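Local coordinates for DNA alpha-glucosyltransferase (Enterobacteria phage T4, PDB 1XV5), which belongs to the GT-B clan of glycosyltransferases, with two parallel-sheet, Rossmann-like domains facing a cleft that holds uridine-5'-diphosphate, at residues V60-K64 and E91-N95; Q114-V119 and H141-F147; M281-S286 and E312-T318. All blocks are in the same frame, centred on the assembly; numbering follows the deposited sequence.

Contact 1 of 3, residues V60-K64 and E91-N95; sequences VILAK and EATIN
Ala-63 and Thr-93 meet with no ring or side-chain amide between them. The flat group that matters here is the carboxylate of Asp-42, which both segments share. Its OD1 takes bonds from the Thr-93 hydroxyl and from the Ala-63 backbone N, and its OD2 takes one from the Leu-62 backbone N. The setting is the Rossmann-like N-terminal domain of a GT-B fold. The loop 60-64 leaves the edge strand 58-60 of the parallel sheet and rests on the first turn of helix 91-103. Thr-93 OG1 lies beside its own backbone N (chi1 -65°). In that rotamer the hydroxyl reaches Asp-42 while standing 3.4 Å from the methyl CB of Ala-63. Leu-62 points toward the helix: its CB is 4.0 Å from the backbone O of Thr-93, and its CD1 is 4.3 Å from Thr-93 CG2. The loop itself is tightened by a bond from Lys-64 N to Ile-61 O. A second polar tie to the helix comes from Asn-96, whose side-chain amide donates to the Leu-62 carbonyl. At the more open side of the contact, two methyls touch directly: Ala-63 CB lies 3.6 Å from Ala-92 CB.

Contact 2 of 3, residues Q114-V119 and H141-F147; sequences QHDHSV and HSDNGDF. With GOL (glycerol), chain G; EDO (1,2-ethanediol), chain D.
Val-119 and Asp-146 are joined by a direct hydrogen bond. Val-119 N donates to Asp-146 OD1 at 3.0 Å, on the lone pair facing away from the other carboxylate oxygen; the bond is bent (131°). OD1 also takes the hydroxyl of Tyr-301, while OD2 forms a salt bridge with Lys-300, so several partners fix this buried carboxylate.

Two waters carry further polar links. Water 1 donates to Gln-114 O and Asp-116 O and accepts from His-141 N. Water 2 donates to His-117 O and accepts from Phe-147 N.

The Phe-147 ring, with CG anti to the backbone N (chi1 176°), turns one face to Gln-114, whose CB sits over the ring centre, 3.9 Å from the centroid, a CH-pi contact. The imidazoles of His-117 and His-141 meet obliquely, with planes at 33° and His-117 CE1 3.6 Å from His-141 CD2.

A glycerol, probably from the crystallisation liquor, joins two histidines. Its O3 bonds His-115 ND1 at 2.7 Å and His-141 NE2 at 2.8 Å, lying near the plane of both rings at their edges.

The two segments follow neighbouring parallel strands, 109-114 and 137-140, at the cleft side of the N-terminal sheet. Leu-122 of helix 119-122 and Val-132 of helix 128-134 pack on Phe-147, at the start of helix 146-155.

Contact 3 of 3, residues M281-S286 and E312-T318; sequences MLERMS and ELGACGT. With UDP (uridine-5'-diphosphate), chain C.
Glu-312 reaches from its helix past Leu-282 and Met-281 to the bound uridine-5'-diphosphate. Its CB rests 3.8 Å from Leu-282 CD2, and its CG lies near the same methyl. CG is beside the backbone N (chi1 -72°), and the chain runs extended from there, which carries the carboxylate to the ribose. At the tip, OE1 accepts from O3' of the ligand at 2.7 Å and OE2 accepts from O2' at 2.6 Å. The side-chain amide of Asn-278 also donates to OE1, a second-shell hold on the carboxylate. Met-281 turns at its middle bond (chi2 -79°) and brings its CE to 3.5 Å from Glu-312 OE2.

Farther along, Met-285 packs against three residues of 312-318. Its CG lies 3.4 Å from Cys-316 SG, and its CE presses on Leu-313 CD2 at 3.4 Å, a tight carbon contact. Thr-318 CG2 packs on the same methionine, while its hydroxyl bonds the Ser-288 carbonyl. Ser-286 CB touches the Cys-316 carbonyl. A Schellman motif ends the second helix, with Gly-317 at positive phi.

The helical segments cross at -65°, with axes 9.4 Å apart. Helices packed beside a parallel sheet, with a glutamate gripping both ribose hydroxyls, are a familiar nucleotide-site arrangement in the C-terminal domain of GT-B glycosyltransferases.

How the contacts relate
From the N terminus, the three contacts follow in series; none nests in or crosses another. Contact 1 closes a loop that runs through helix 66-73 and strand 78-83, and ties the outer edge of the first sheet to helix 91-103. Contact 2 closes a shorter one through helices 119-122 and 128-134 and strand 137-140, joining two adjacent strand ends of that sheet. Contact 3, in the second sheet's domain, closes a loop through strand 288-293 and ties helix 278-286 to helix 308-316. Lys-300 and Tyr-301, within that last loop, reach across to contact 2 and so link the domains. The centres of contacts 2 and 3 are 28 Å apart, on opposite sides of the chain's centre.

Contact 1 of 3, residues V60-K64 and E91-N95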
# COMPACT_ATOMS: atom_id res chain seq x y z
N VAL A 60 20.67 0.43 -9.27
CA VAL A 60 21.31 0.47 -10.58
C VAL A 60 20.84 1.70 -11.33
O VAL A 60 19.65 2.04 -11.32
CB VAL A 60 21.00 -0.81 -11.40
CG1 VAL A 60 19.50 -0.92 -11.66
CG2 VAL A 60 21.77 -0.79 -12.71
N ILE A 61 21.78 2.39 -11.97
CA ILE A 61 21.45 3.58 -12.74
C ILE A 61 21.19 3.11 -14.17
O ILE A 61 22.12 2.80 -14.90
CB ILE A 61 22.61 4.59 -12.74
CG1 ILE A 61 23.06 4.86 -11.31
CG2 ILE A 61 22.16 5.88 -13.40
CD1 ILE A 61 24.30 5.73 -11.21
N LEU A 62 19.92 3.07 -14.55
CA LEU A 62 19.54 2.62 -15.87
C LEU A 62 20.19 3.43 -16.99
O LEU A 62 20.64 2.87 -17.98
CB LEU A 62 18.01 2.66 -16.03
CG LEU A 62 17.20 1.74 -15.12
CD1 LEU A 62 15.72 1.94 -15.39
CD2 LEU A 62 17.59 0.29 -15.37
N ALA A 63 20.23 4.74 -16.81
CA ALA A 63 20.81 5.63 -17.81
C ALA A 63 22.32 5.46 -18.00
O ALA A 63 22.86 5.85 -19.04
CB ALA A 63 20.50 7.07 -17.47
N LYS A 64 23.00 4.87 -17.02
CA LYS A 64 24.45 4.73 -17.12
C LYS A 64 25.01 3.34 -16.81
O LYS A 64 26.20 3.10 -16.99
CB LYS A 64 25.13 5.76 -16.22
CG LYS A 64 24.65 7.18 -16.47
CD LYS A 64 25.34 8.15 -15.54
CE LYS A 64 24.90 9.58 -15.81
NZ LYS A 64 25.61 10.55 -14.92
N GLU A 91 15.91 10.87 -21.07
CA GLU A 91 15.80 9.92 -22.17
C GLU A 91 16.61 8.64 -22.01
O GLU A 91 16.11 7.55 -22.28
CB GLU A 91 16.19 10.60 -23.49
CG GLU A 91 15.20 11.65 -23.95
CD GLU A 91 13.80 11.08 -24.14
OE1 GLU A 91 13.65 10.15 -24.96
OE2 GLU A 91 12.86 11.56 -23.47
N ALA A 92 17.86 8.77 -21.57
CA ALA A 92 18.72 7.60 -21.39
C ALA A 92 18.09 6.58 -20.45
O ALA A 92 18.19 5.37 -20.67
CB ALA A 92 20.08 8.04 -20.86
N THR A 93 17.44 7.06 -19.40
CA THR A 93 16.80 6.18 -18.43
C THR A 93 15.71 5.33 -19.06
O THR A 93 15.74 4.10 -18.98
CB THR A 93 16.21 6.99 -17.26
OG1 THR A 93 17.27 7.62 -16.54
CG2 THR A 93 15.42 6.08 -16.32
N ILE A 94 14.74 5.98 -19.69
CA ILE A 94 13.63 5.27 -20.32
C ILE A 94 14.08 4.47 -21.55
O ILE A 94 13.58 3.37 -21.79
CB ILE A 94 12.51 6.25 -20.73
CG1 ILE A 94 11.36 5.49 -21.40
CG2 ILE A 94 13.06 7.32 -21.66
CD1 ILE A 94 10.74 4.42 -20.52
N ASN A 95 15.02 5.01 -22.31
CA ASN A 95 15.52 4.31 -23.49
C ASN A 95 16.19 3.00 -23.09
O ASN A 95 15.95 1.96 -23.69
CB ASN A 95 16.50 5.20 -24.26
CG ASN A 95 15.82 6.37 -24.94
OD1 ASN A 95 16.48 7.28 -25.45
ND2 ASN A 95 14.49 6.36 -24.96

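Contact 2 of 3, residues Q114-V119 and H141-F147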
# COMPACT_ATOMS: atom_id res chain seq x y z
N GLN A 114 0.50 -4.28 -11.60
CA GLN A 114 0.12 -2.88 -11.67
C GLN A 114 -0.41 -2.57 -10.28
O GLN A 114 -1.49 -3.01 -9.90
CB GLN A 114 -0.98 -2.64 -12.70
CG GLN A 114 -1.41 -1.19 -12.72
CD GLN A 114 -0.22 -0.25 -12.80
OE1 GLN A 114 0.50 -0.23 -13.80
NE2 GLN A 114 0.01 0.50 -11.73
N HIS A 115 0.38 -1.80 -9.53
CA HIS A 115 0.04 -1.45 -8.15
C HIS A 115 -0.75 -0.17 -7.94
O HIS A 115 -1.20 0.10 -6.83
CB HIS A 115 1.34 -1.38 -7.34
CG HIS A 115 2.03 -2.70 -7.20
ND1 HIS A 115 1.55 -3.70 -6.38
CD2 HIS A 115 3.14 -3.19 -7.80
CE1 HIS A 115 2.34 -4.76 -6.49
NE2 HIS A 115 3.31 -4.48 -7.34
N ASP A 116 -0.93 0.61 -9.00
CA ASP A 116 -1.66 1.86 -8.87
C ASP A 116 -3.12 1.79 -9.32
O ASP A 116 -3.54 0.81 -9.93
CB ASP A 116 -0.90 2.96 -9.61
CG ASP A 116 0.43 3.30 -8.94
OD1 ASP A 116 1.31 3.91 -9.58
OD2 ASP A 116 0.59 2.94 -7.74
N HIS A 117 -3.88 2.83 -9.00
CA HIS A 117 -5.31 2.85 -9.30
C HIS A 117 -5.80 3.79 -10.41
O HIS A 117 -6.18 3.34 -11.48
CB HIS A 117 -6.07 3.17 -8.01
CG HIS A 117 -5.70 2.28 -6.86
ND1 HIS A 117 -6.06 0.95 -6.80
CD2 HIS A 117 -4.98 2.52 -5.74
CE1 HIS A 117 -5.57 0.41 -5.70
NE2 HIS A 117 -4.91 1.35 -5.04
N SER A 118 -5.81 5.09 -10.12
CA SER A 118 -6.29 6.09 -11.07
C SER A 118 -5.43 6.29 -12.31
O SER A 118 -4.23 6.05 -12.30
CB SER A 118 -6.44 7.43 -10.35
OG SER A 118 -6.77 8.46 -11.27
N VAL A 119 -6.07 6.74 -13.39
CA VAL A 119 -5.37 7.01 -14.64
C VAL A 119 -4.33 8.10 -14.41
O VAL A 119 -3.29 8.11 -15.06
CB VAL A 119 -6.34 7.48 -15.75
CG1 VAL A 119 -7.23 6.34 -16.19
CG2 VAL A 119 -7.19 8.64 -15.24
N HIS A 141 -5.21 -4.57 -9.27
CA HIS A 141 -6.04 -4.56 -8.06
C HIS A 141 -7.53 -4.73 -8.32
O HIS A 141 -8.29 -5.06 -7.41
CB HIS A 141 -5.84 -3.25 -7.28
CG HIS A 141 -4.55 -3.18 -6.52
ND1 HIS A 141 -4.27 -4.02 -5.46
CD2 HIS A 141 -3.49 -2.35 -6.63
CE1 HIS A 141 -3.09 -3.70 -4.95
NE2 HIS A 141 -2.60 -2.68 -5.64
N SER A 142 -7.97 -4.50 -9.56
CA SER A 142 -9.39 -4.61 -9.85
C SER A 142 -9.73 -4.88 -11.32
O SER A 142 -9.12 -4.31 -12.22
CB SER A 142 -10.10 -3.32 -9.41
OG SER A 142 -11.47 -3.34 -9.75
N ASP A 143 -10.71 -5.75 -11.54
CA ASP A 143 -11.14 -6.08 -12.89
C ASP A 143 -11.78 -4.85 -13.53
O ASP A 143 -11.80 -4.72 -14.76
CB ASP A 143 -12.17 -7.22 -12.88
CG ASP A 143 -11.61 -8.52 -12.33
OD1 ASP A 143 -10.41 -8.79 -12.51
OD2 ASP A 143 -12.39 -9.29 -11.72
N ASN A 144 -12.29 -3.94 -12.71
CA ASN A 144 -12.95 -2.73 -13.21
C ASN A 144 -12.14 -1.45 -13.05
O ASN A 144 -12.66 -0.35 -13.25
CB ASN A 144 -14.31 -2.56 -12.52
CG ASN A 144 -15.27 -3.68 -12.86
OD1 ASN A 144 -15.63 -3.87 -14.02
ND2 ASN A 144 -15.70 -4.42 -11.84
N GLY A 145 -10.86 -1.59 -12.70
CA GLY A 145 -10.01 -0.43 -12.54
C GLY A 145 -9.65 0.24 -13.86
O GLY A 145 -9.94 -0.29 -14.93
N ASP A 146 -9.01 1.40 -13.77
CA ASP A 146 -8.61 2.13 -14.96
C ASP A 146 -7.59 1.36 -15.79
O ASP A 146 -7.61 1.42 -17.02
CB ASP A 146 -8.05 3.50 -14.56
CG ASP A 146 -9.13 4.45 -14.06
OD1 ASP A 146 -8.78 5.50 -13.47
OD2 ASP A 146 -10.33 4.15 -14.26
N PHE A 147 -6.69 0.64 -15.12
CA PHE A 147 -5.68 -0.13 -15.84
C PHE A 147 -6.35 -1.14 -16.78
O PHE A 147 -5.99 -1.24 -17.95
CB PHE A 147 -4.77 -0.88 -14.86
CG PHE A 147 -3.76 -1.78 -15.53
CD1 PHE A 147 -2.65 -1.24 -16.17
CD2 PHE A 147 -3.93 -3.15 -15.53
CE1 PHE A 147 -1.72 -2.07 -16.81
CE2 PHE A 147 -3.01 -3.99 -16.16
CZ PHE A 147 -1.91 -3.45 -16.80
C1 GOL G . -1.02 -1.43 -2.19
O1 GOL G . -2.08 -0.54 -1.43
C2 GOL G . 0.15 -1.04 -2.61
O2 GOL G . 0.03 0.07 -3.36
C3 GOL G . 0.66 -2.00 -3.32
O3 GOL G . -0.07 -2.75 -4.50
C1 EDO D . 2.34 4.99 -5.15
O1 EDO D . 2.63 4.53 -6.48
C2 EDO D . 2.77 3.97 -4.09
O2 EDO D . 1.99 2.76 -4.17
O HOH W 1 -3.86 -1.90 -10.17
O HOH W 2 -6.64 0.77 -12.28

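Contact 3 of 3, residues M281-S286 and E312-T318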
# COMPACT_ATOMS: atom_id res chain seq x y z
N MET A 281 6.67 3.63 13.34
CA MET A 281 5.24 3.89 13.34
C MET A 281 4.51 2.70 13.97
O MET A 281 3.62 2.88 14.79
CB MET A 281 4.74 4.12 11.91
CG MET A 281 3.23 4.33 11.78
SD MET A 281 2.26 2.80 11.86
CE MET A 281 2.61 2.13 10.22
N LEU A 282 4.89 1.49 13.58
CA LEU A 282 4.25 0.30 14.13
C LEU A 282 4.38 0.26 15.65
O LEU A 282 3.45 -0.14 16.35
CB LEU A 282 4.85 -0.98 13.52
CG LEU A 282 4.57 -1.20 12.02
CD1 LEU A 282 5.31 -2.44 11.54
CD2 LEU A 282 3.07 -1.36 11.80
N GLU A 283 5.52 0.68 16.17
CA GLU A 283 5.73 0.71 17.61
C GLU A 283 4.78 1.73 18.24
O GLU A 283 4.10 1.43 19.23
CB GLU A 283 7.19 1.06 17.92
CG GLU A 283 7.55 1.14 19.40
CD GLU A 283 7.28 -0.15 20.16
OE1 GLU A 283 7.41 -1.25 19.58
OE2 GLU A 283 6.95 -0.06 21.36
N ARG A 284 4.72 2.92 17.66
CA ARG A 284 3.84 3.97 18.19
C ARG A 284 2.38 3.56 18.09
O ARG A 284 1.59 3.78 19.02
CB ARG A 284 4.04 5.28 17.42
CG ARG A 284 5.35 6.01 17.70
CD ARG A 284 5.37 7.39 17.03
NE ARG A 284 5.45 7.32 15.57
CZ ARG A 284 6.58 7.25 14.88
NH1 ARG A 284 7.75 7.24 15.52
NH2 ARG A 284 6.56 7.21 13.56
N MET A 285 2.01 2.96 16.96
CA MET A 285 0.64 2.54 16.73
C MET A 285 0.21 1.42 17.68
O MET A 285 -0.93 1.40 18.13
CB MET A 285 0.47 2.07 15.28
CG MET A 285 -0.97 1.75 14.89
SD MET A 285 -2.04 3.21 14.85
CE MET A 285 -1.52 3.98 13.29
N SER A 286 1.13 0.51 17.99
CA SER A 286 0.83 -0.60 18.88
C SER A 286 0.46 -0.12 20.28
O SER A 286 -0.12 -0.87 21.07
CB SER A 286 2.02 -1.56 18.97
OG SER A 286 3.09 -0.97 19.69
N GLU A 312 -1.54 -3.06 8.58
CA GLU A 312 -0.66 -2.71 9.68
C GLU A 312 -1.43 -2.39 10.96
O GLU A 312 -0.97 -2.71 12.05
CB GLU A 312 0.24 -1.54 9.25
CG GLU A 312 1.30 -1.99 8.25
CD GLU A 312 1.99 -0.86 7.50
OE1 GLU A 312 3.06 -1.13 6.91
OE2 GLU A 312 1.47 0.28 7.49
N LEU A 313 -2.60 -1.78 10.84
CA LEU A 313 -3.38 -1.47 12.03
C LEU A 313 -3.80 -2.73 12.78
O LEU A 313 -3.62 -2.84 14.00
CB LEU A 313 -4.63 -0.65 11.67
CG LEU A 313 -4.36 0.70 11.01
CD1 LEU A 313 -5.65 1.51 10.97
CD2 LEU A 313 -3.29 1.45 11.78
N GLY A 314 -4.35 -3.69 12.06
CA GLY A 314 -4.77 -4.92 12.71
C GLY A 314 -3.60 -5.75 13.19
O GLY A 314 -3.65 -6.36 14.26
N ALA A 315 -2.52 -5.76 12.42
CA ALA A 315 -1.35 -6.55 12.76
C ALA A 315 -0.60 -6.11 14.02
O ALA A 315 -0.08 -6.95 14.74
CB ALA A 315 -0.40 -6.60 11.57
N CYS A 316 -0.54 -4.81 14.29
CA CYS A 316 0.20 -4.34 15.45
C CYS A 316 -0.62 -4.29 16.74
O CYS A 316 -0.09 -3.98 17.80
CB CYS A 316 0.85 -2.98 15.18
SG CYS A 316 -0.27 -1.57 15.17
N GLY A 317 -1.92 -4.58 16.66
CA GLY A 317 -2.71 -4.61 17.88
C GLY A 317 -3.50 -3.40 18.31
O GLY A 317 -3.86 -3.30 19.49
N THR A 318 -3.77 -2.46 17.41
CA THR A 318 -4.60 -1.32 17.79
C THR A 318 -5.98 -1.68 17.24
O THR A 318 -6.13 -2.70 16.57
CB THR A 318 -4.13 0.01 17.15
OG1 THR A 318 -4.93 1.09 17.64
CG2 THR A 318 -4.25 -0.05 15.63
N1 UDP C . 4.75 4.16 4.83
C2 UDP C . 5.89 4.39 5.57
N3 UDP C . 6.17 5.72 5.79
C4 UDP C . 5.43 6.81 5.35
C5 UDP C . 4.26 6.48 4.60
C6 UDP C . 3.97 5.19 4.37
O2 UDP C . 6.59 3.50 6.01
O4 UDP C . 5.81 7.94 5.63
C1' UDP C . 4.40 2.76 4.54
C2' UDP C . 3.05 2.31 5.06
O2' UDP C . 3.11 1.99 6.44
C3' UDP C . 2.78 1.12 4.15
C4' UDP C . 3.28 1.65 2.81
O4' UDP C . 4.32 2.61 3.14
O3' UDP C . 3.59 0.02 4.57
C5' UDP C . 2.23 2.32 1.95
O5' UDP C . 1.43 1.34 1.31
PA UDP C . -0.16 1.44 1.23
O1A UDP C . -0.59 0.23 0.49
O2A UDP C . -0.70 1.69 2.59
O3A UDP C . -0.47 2.78 0.33
PB UDP C . 0.33 3.47 -0.91
O1B UDP C . -0.70 4.04 -1.82
O2B UDP C . 1.36 4.37 -0.34
O3B UDP C . 1.05 2.26 -1.65
O HOH W 3 -0.67 -3.67 20.48